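Local structure of transcriptional regulator (Mesorhizobium loti, 3BHQ) at residues 23-26 with 32-35; 72-77 with 96-101. The protein probably binds regulatory DNA as a dimeric transcriptional regulator of the TetR family, through a helix-turn-helix domain at the N-terminal end of each chain. All blocks are in the same frame, centred on the assembly; numbering follows the deposited sequence. Where two conformers were deposited one is given.

Overall arrangement
Contacts 1 and 2 follow one another along the chain, their centres about 27 Å apart and their nearest atoms about 14 Å apart. Contact 1 lies in the N-terminal DNA-binding domain, its centre about 20 Å from the centre of the chain, and is buried, joining helix 9-28 to the loop before helix 35-42. Contact 2 has its centre about 8 Å from that of the chain and joins helices 56-83 and 88-103; one half is buried, the other runs out to an exposed arginine. Helix 56-83 links the two regions, since its first turns also cover Phe25 of contact 1. A threonine against an aromatic ring and an alanine makes contact 1, aliphatic side chains and a guanidinium contact 2.

Contact 1 (23-26 with 32-35); sequences AAFI and GTSM
Thr33 reaches from the loop toward helix 9-28 with both branches of its side chain, the methyl going to Phe25 and the hydroxyl to Ala24. CG2 lies 3.5 Å from Phe25 CD1, and CE1 is almost as near, so the methyl meets the ring at its CD1 and CE1 atoms. It comes in obliquely, and the two side chains cross at about a right angle. The CA-CB bond of Phe25 leaves its helix away from the loop; with CG anti to its own carbonyl carbon (chi1 -68°), the ring nevertheless swings back far enough to meet the methyl. On the second branch, OG1 stands 3.6 Å from Ala24 CB, a van der Waals contact. With OG1 anti to the backbone N of Thr33 (chi1 -169°) and CG2 between that N and the carbonyl carbon, the two branches diverge, one to each partner. Ala24 and Thr33 are also the closest backbone pair, their CA atoms 6.4 Å apart.

Ile38 of helix 35-42 packs against Ala24, Phe25 and Thr33 alike, while Phe60 of helix 56-83 stacks on the Phe25 ring. The contact therefore belongs to the small hydrophobic core of the three-helix DNA-binding domain of TetR-family proteins. Just beyond Thr33 begins the predicted helix-turn-helix, where Ser34 is the N-cap of helix 35-42 and its OG is hydrogen-bonded to Glu37 OE1. Thr33 O accepts a hydrogen bond from Lys56 NZ.

Across the contact itself the chemistry is that of dispersion: methyl on ring, and hydroxyl oxygen on methyl. Such contacts hold the loop to helix 9-28 by shape, while directional bonds such as those of the Thr33 carbonyl and of Ser34 go to partners elsewhere.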
ATOM      1  N   ALA A  23      -0.534 -16.786  14.593  1.00 21.34           N
ATOM      2  CA  ALA A  23       0.649 -17.508  14.081  1.00 20.63           C
ATOM      3  C   ALA A  23       0.271 -18.542  13.012  1.00 22.22           C
ATOM      4  O   ALA A  23       0.955 -18.693  11.995  1.00 23.65           O
ATOM      5  CB  ALA A  23       1.400 -18.180  15.243  1.00 22.99           C
ATOM      6  N   ALA A  24      -0.818 -19.280  13.259  1.00 20.44           N
ATOM      7  CA  ALA A  24      -1.294 -20.329  12.330  1.00 20.84           C
ATOM      8  C   ALA A  24      -1.701 -19.766  10.976  1.00 22.71           C
ATOM      9  O   ALA A  24      -1.291 -20.280   9.930  1.00 24.41           O
ATOM     10  CB  ALA A  24      -2.463 -21.148  12.961  1.00 21.13           C
ATOM     11  N   PHE A  25      -2.528 -18.716  10.998  1.00 22.52           N
ATOM     12  CA  PHE A  25      -2.911 -18.045   9.755  1.00 22.80           C
ATOM     13  C   PHE A  25      -1.701 -17.494   8.987  1.00 22.26           C
ATOM     14  O   PHE A  25      -1.627 -17.690   7.787  1.00 26.56           O
ATOM     15  CB  PHE A  25      -3.941 -16.926   9.985  1.00 22.37           C
ATOM     16  CG  PHE A  25      -5.302 -17.398  10.418  1.00 21.98           C
ATOM     17  CD1 PHE A  25      -5.952 -18.432   9.735  1.00 22.32           C
ATOM     18  CD2 PHE A  25      -5.984 -16.762  11.458  1.00 22.22           C
ATOM     19  CE1 PHE A  25      -7.211 -18.862  10.120  1.00 23.39           C
ATOM     20  CE2 PHE A  25      -7.277 -17.183  11.844  1.00 21.32           C
ATOM     21  CZ  PHE A  25      -7.886 -18.230  11.165  1.00 22.17           C
ATOM     22  N   ILE A  26      -0.765 -16.868   9.685  1.00 22.63           N
ATOM     23  CA  ILE A  26       0.464 -16.344   9.025  1.00 23.38           C
ATOM     24  C   ILE A  26       1.284 -17.475   8.415  1.00 28.90           C
ATOM     25  O   ILE A  26       1.708 -17.394   7.265  1.00 29.66           O
ATOM     26  CB  ILE A  26       1.288 -15.471   9.979  1.00 23.86           C
ATOM     27  CG1 ILE A  26       0.542 -14.154  10.210  1.00 25.34           C
ATOM     28  CG2 ILE A  26       2.739 -15.251   9.424  1.00 26.65           C
ATOM     29  CD1 ILE A  26       1.093 -13.243  11.291  1.00 26.79           C
ATOM     30  N   GLY A  32      -5.060 -23.374   5.041  1.00 25.57           N
ATOM     31  CA  GLY A  32      -4.060 -24.323   5.533  1.00 28.08           C
ATOM     32  C   GLY A  32      -4.148 -24.670   7.004  1.00 28.79           C
ATOM     33  O   GLY A  32      -3.357 -25.487   7.476  1.00 29.45           O
ATOM     34  N   THR A  33      -5.061 -24.030   7.733  1.00 26.23           N
ATOM     35  CA  THR A  33      -5.239 -24.311   9.165  1.00 25.86           C
ATOM     36  C   THR A  33      -6.700 -24.572   9.466  1.00 27.09           C
ATOM     37  O   THR A  33      -7.552 -24.557   8.576  1.00 27.12           O
ATOM     38  CB  THR A  33      -4.604 -23.204  10.065  1.00 27.08           C
ATOM     39  OG1 THR A  33      -4.566 -23.651  11.437  1.00 27.72           O
ATOM     40  CG2 THR A  33      -5.361 -21.889   9.977  1.00 22.07           C
ATOM     41  N   SER A  34      -6.968 -24.885  10.726  1.00 26.71           N
ATOM     42  CA  SER A  34      -8.297 -25.228  11.155  1.00 26.76           C
ATOM     43  C   SER A  34      -8.519 -24.893  12.613  1.00 23.30           C
ATOM     44  O   SER A  34      -7.574 -24.664  13.375  1.00 24.13           O
ATOM     45  CB  SER A  34      -8.522 -26.734  10.968  1.00 28.62           C
ATOM     46  OG  SER A  34      -7.634 -27.481  11.779  1.00 27.60           O
HETATM   47  N   MSE A  35      -9.783 -24.886  12.993  1.00 25.10           N
HETATM   48  CA  MSE A  35     -10.156 -24.644  14.400  1.00 23.31           C
HETATM   49  C   MSE A  35      -9.505 -25.675  15.310  1.00 24.70           C
HETATM   50  O   MSE A  35      -9.022 -25.334  16.396  1.00 22.60           O
HETATM   51  CB  MSE A  35     -11.675 -24.687  14.557  1.00 23.74           C
HETATM   52  CG  MSE A  35     -12.394 -23.559  13.824  1.00 24.60           C
HETATM   53 SE   MSE A  35     -12.283 -21.868  14.774  0.75 23.49          SE
HETATM   54  CE  MSE A  35     -13.798 -22.173  15.951  1.00 23.97           C
TER

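Contact 2 (72-77 with 96-101); sequences NDIIES and ARRLIA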
ATOM      1  N   ASN A  72      -1.841  -0.115  17.586  1.00 21.88           N
ATOM      2  CA  ASN A  72      -2.273   1.195  18.032  1.00 20.51           C
ATOM      3  C   ASN A  72      -1.858   1.561  19.447  1.00 22.00           C
ATOM      4  O   ASN A  72      -1.613   2.734  19.698  1.00 22.78           O
ATOM      5  CB  ASN A  72      -3.738   1.433  17.742  1.00 21.29           C
ATOM      6  CG  ASN A  72      -3.949   1.873  16.327  1.00 27.52           C
ATOM      7  OD1 ASN A  72      -3.784   3.069  16.033  1.00 29.26           O
ATOM      8  ND2 ASN A  72      -4.266   0.927  15.422  1.00 21.09           N
ATOM      9  N   ASP A  73      -1.757   0.580  20.345  1.00 22.60           N
ATOM     10  CA  ASP A  73      -1.259   0.849  21.717  1.00 22.55           C
ATOM     11  C   ASP A  73       0.179   1.341  21.642  1.00 23.47           C
ATOM     12  O   ASP A  73       0.544   2.296  22.346  1.00 22.13           O
ATOM     13  CB  ASP A  73      -1.360  -0.376  22.637  1.00 23.89           C
ATOM     14  CG  ASP A  73      -2.795  -0.740  22.996  1.00 29.58           C
ATOM     15  OD1 ASP A  73      -3.709   0.067  22.760  1.00 27.05           O
ATOM     16  OD2 ASP A  73      -2.998  -1.853  23.518  1.00 32.03           O
ATOM     17  N   ILE A  74       0.973   0.724  20.761  1.00 23.06           N
ATOM     18  CA  ILE A  74       2.368   1.140  20.554  1.00 24.31           C
ATOM     19  C   ILE A  74       2.439   2.539  19.958  1.00 26.23           C
ATOM     20  O   ILE A  74       3.197   3.381  20.453  1.00 27.38           O
ATOM     21  CB  ILE A  74       3.210   0.134  19.689  1.00 24.00           C
ATOM     22  CG1 ILE A  74       3.254  -1.244  20.346  1.00 25.63           C
ATOM     23  CG2 ILE A  74       4.650   0.669  19.531  1.00 27.84           C
ATOM     24  CD1 ILE A  74       3.921  -2.323  19.517  1.00 28.47           C
ATOM     25  N   ILE A  75       1.628   2.808  18.934  1.00 25.93           N
ATOM     26  CA  ILE A  75       1.589   4.141  18.301  1.00 26.73           C
ATOM     27  C   ILE A  75       1.184   5.217  19.323  1.00 27.94           C
ATOM     28  O   ILE A  75       1.784   6.303  19.347  1.00 27.64           O
ATOM     29  CB  ILE A  75       0.672   4.198  17.035  1.00 27.24           C
ATOM     30  CG1 ILE A  75       1.119   3.194  15.951  1.00 38.25           C
ATOM     31  CG2 ILE A  75       0.626   5.603  16.466  1.00 27.71           C
ATOM     32  CD1 ILE A  75       2.561   3.166  15.626  1.00 38.38           C
ATOM     33  N   GLU A  76       0.192   4.925  20.165  1.00 24.85           N
ATOM     34  CA  GLU A  76      -0.194   5.878  21.226  1.00 26.99           C
ATOM     35  C   GLU A  76       0.963   6.229  22.181  1.00 25.95           C
ATOM     36  O   GLU A  76       1.098   7.394  22.577  1.00 26.43           O
ATOM     37  CB  GLU A  76      -1.396   5.384  22.044  1.00 29.77           C
ATOM     38  CG  GLU A  76      -2.728   5.485  21.299  1.00 37.42           C
ATOM     39  CD  GLU A  76      -3.945   5.073  22.136  1.00 37.07           C
ATOM     40  OE1 GLU A  76      -3.786   4.447  23.213  1.00 51.82           O
ATOM     41  OE2 GLU A  76      -5.076   5.387  21.697  1.00 56.75           O
ATOM     42  N   SER A  77       1.775   5.241  22.542  1.00 25.94           N
ATOM     43  CA  SER A  77       2.913   5.485  23.444  0.50 26.81           C
ATOM     44  C   SER A  77       3.951   6.396  22.789  1.00 27.14           C
ATOM     45  O   SER A  77       4.450   7.305  23.422  1.00 27.45           O
ATOM     46  CB  SER A  77       3.572   4.186  23.904  0.50 26.95           C
ATOM     47  OG  SER A  77       4.107   3.449  22.823  0.50 32.17           O
ATOM     48  N   ALA A  96       9.287   8.925  13.884  1.00 18.45           N
ATOM     49  CA  ALA A  96       9.403   8.310  12.530  1.00 19.43           C
ATOM     50  C   ALA A  96      10.186   7.014  12.554  1.00 19.68           C
ATOM     51  O   ALA A  96       9.791   6.020  11.927  1.00 19.91           O
ATOM     52  CB  ALA A  96      10.038   9.260  11.553  1.00 18.59           C
ATOM     53  N   ARG A  97      11.302   7.005  13.274  1.00 18.29           N
ATOM     54  CA  ARG A  97      12.117   5.794  13.407  1.00 20.68           C
ATOM     55  C   ARG A  97      11.334   4.651  14.071  1.00 22.82           C
ATOM     56  O   ARG A  97      11.409   3.496  13.614  1.00 22.59           O
ATOM     57  CB  ARG A  97      13.413   6.091  14.169  1.00 21.29           C
ATOM     58  CG  ARG A  97      14.366   7.002  13.417  1.00 25.27           C
ATOM     59  CD  ARG A  97      15.451   7.497  14.349  1.00 26.95           C
ATOM     60  NE  ARG A  97      16.335   8.504  13.745  1.00 28.72           N
ATOM     61  CZ  ARG A  97      17.463   8.941  14.323  1.00 34.66           C
ATOM     62  NH1 ARG A  97      17.888   8.456  15.492  1.00 34.59           N
ATOM     63  NH2 ARG A  97      18.208   9.862  13.721  1.00 33.03           N
ATOM     64  N   ARG A  98      10.553   4.959  15.117  1.00 22.36           N
ATOM     65  CA  ARG A  98       9.727   3.945  15.794  0.50 21.61           C
ATOM     66  C   ARG A  98       8.590   3.457  14.893  1.00 21.59           C
ATOM     67  O   ARG A  98       8.294   2.260  14.867  1.00 24.20           O
ATOM     68  CB  ARG A  98       9.146   4.456  17.120  0.50 22.16           C
ATOM     69  CG  ARG A  98      10.172   4.744  18.197  0.50 28.78           C
ATOM     70  CD  ARG A  98      10.792   3.473  18.821  0.50 33.52           C
ATOM     71  NE  ARG A  98       9.816   2.686  19.591  0.50 37.29           N
ATOM     72  CZ  ARG A  98       9.209   1.549  19.226  0.50 32.88           C
ATOM     73  NH1 ARG A  98       8.345   0.990  20.073  0.50 34.33           N
ATOM     74  NH2 ARG A  98       9.449   0.945  18.057  0.50 35.33           N
ATOM     75  N   LEU A  99       7.948   4.380  14.158  1.00 19.07           N
ATOM     76  CA  LEU A  99       6.843   4.022  13.228  1.00 21.76           C
ATOM     77  C   LEU A  99       7.325   3.053  12.170  1.00 21.16           C
ATOM     78  O   LEU A  99       6.628   2.070  11.871  1.00 20.61           O
ATOM     79  CB  LEU A  99       6.238   5.251  12.533  1.00 23.38           C
ATOM     80  CG  LEU A  99       5.467   6.276  13.358  1.00 24.83           C
ATOM     81  CD1 LEU A  99       5.077   7.454  12.448  1.00 25.20           C
ATOM     82  CD2 LEU A  99       4.235   5.648  14.037  1.00 26.05           C
ATOM     83  N   ILE A 100       8.480   3.335  11.578  1.00 20.99           N
ATOM     84  CA  ILE A 100       9.080   2.429  10.576  0.50 22.44           C
ATOM     85  C   ILE A 100       9.311   1.063  11.166  1.00 23.83           C
ATOM     86  O   ILE A 100       8.923   0.065  10.601  1.00 22.69           O
ATOM     87  CB  ILE A 100      10.455   2.924  10.042  0.50 22.73           C
ATOM     88  CG1 ILE A 100      10.231   4.111   9.121  0.50 18.11           C
ATOM     89  CG2 ILE A 100      11.214   1.797   9.282  0.50 21.28           C
ATOM     90  CD1 ILE A 100      11.513   4.738   8.620  0.50 25.31           C
ATOM     91  N   ALA A 101       9.933   1.002  12.340  1.00 20.96           N
ATOM     92  CA  ALA A 101      10.244  -0.300  12.980  1.00 22.93           C
ATOM     93  C   ALA A 101       8.992  -1.122  13.304  1.00 25.41           C
ATOM     94  O   ALA A 101       8.955  -2.331  13.066  1.00 25.83           O
ATOM     95  CB  ALA A 101      11.085  -0.093  14.233  1.00 26.09           C
TER
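Leu99 and Ile75 bury more surface here than any other residues, and they do so through the ends of their side chains. CD2 of Leu99 lies 3.4 Å from CD1 of Ile75, tighter than usual van der Waals contact for two methyl carbons, and the side chains cross at about a right angle. Neither CA-CB bond points straight across the interface. In Ile75 the bent CG1 branch (chi2 -47°) carries CD1 over to helix 88-103, whereas Leu99 sends out one of its two terminal methyls. Their CA atoms, 7.3 Å apart, are the nearest backbone pair of the two segments.

Ile74, one residue earlier, points toward helix 88-103 and touches Arg98. Its CG2, anti to the backbone N, meets NH1 at 3.7 Å. The methyl approaches the guanidinium obliquely, and the arginine chain, folded at both chi2 (-73°) and chi3 (-67°), brings NH1 up beside this methyl. Arg98 is exposed and was deposited in two conformers, so this outer contact is doubtful beside the inner one.

Behind Leu99, Phe167 and Leu170 of helix 159-181 continue the apolar layer. On another side of helix 88-103, Arg97 forms a salt bridge with Asp196 of helix 188-206. The contact thus joins helix 56-83, which runs on from the DNA-binding region, to the helical C-terminal domain of this TetR-family protein.

Its chemistry grades from a buried methyl-to-methyl touch to a methyl beside a charged head at the surface. In the conformer described, Arg98 gives Ile74 van der Waals contact, and its charge probably remains solvated on the exposed side.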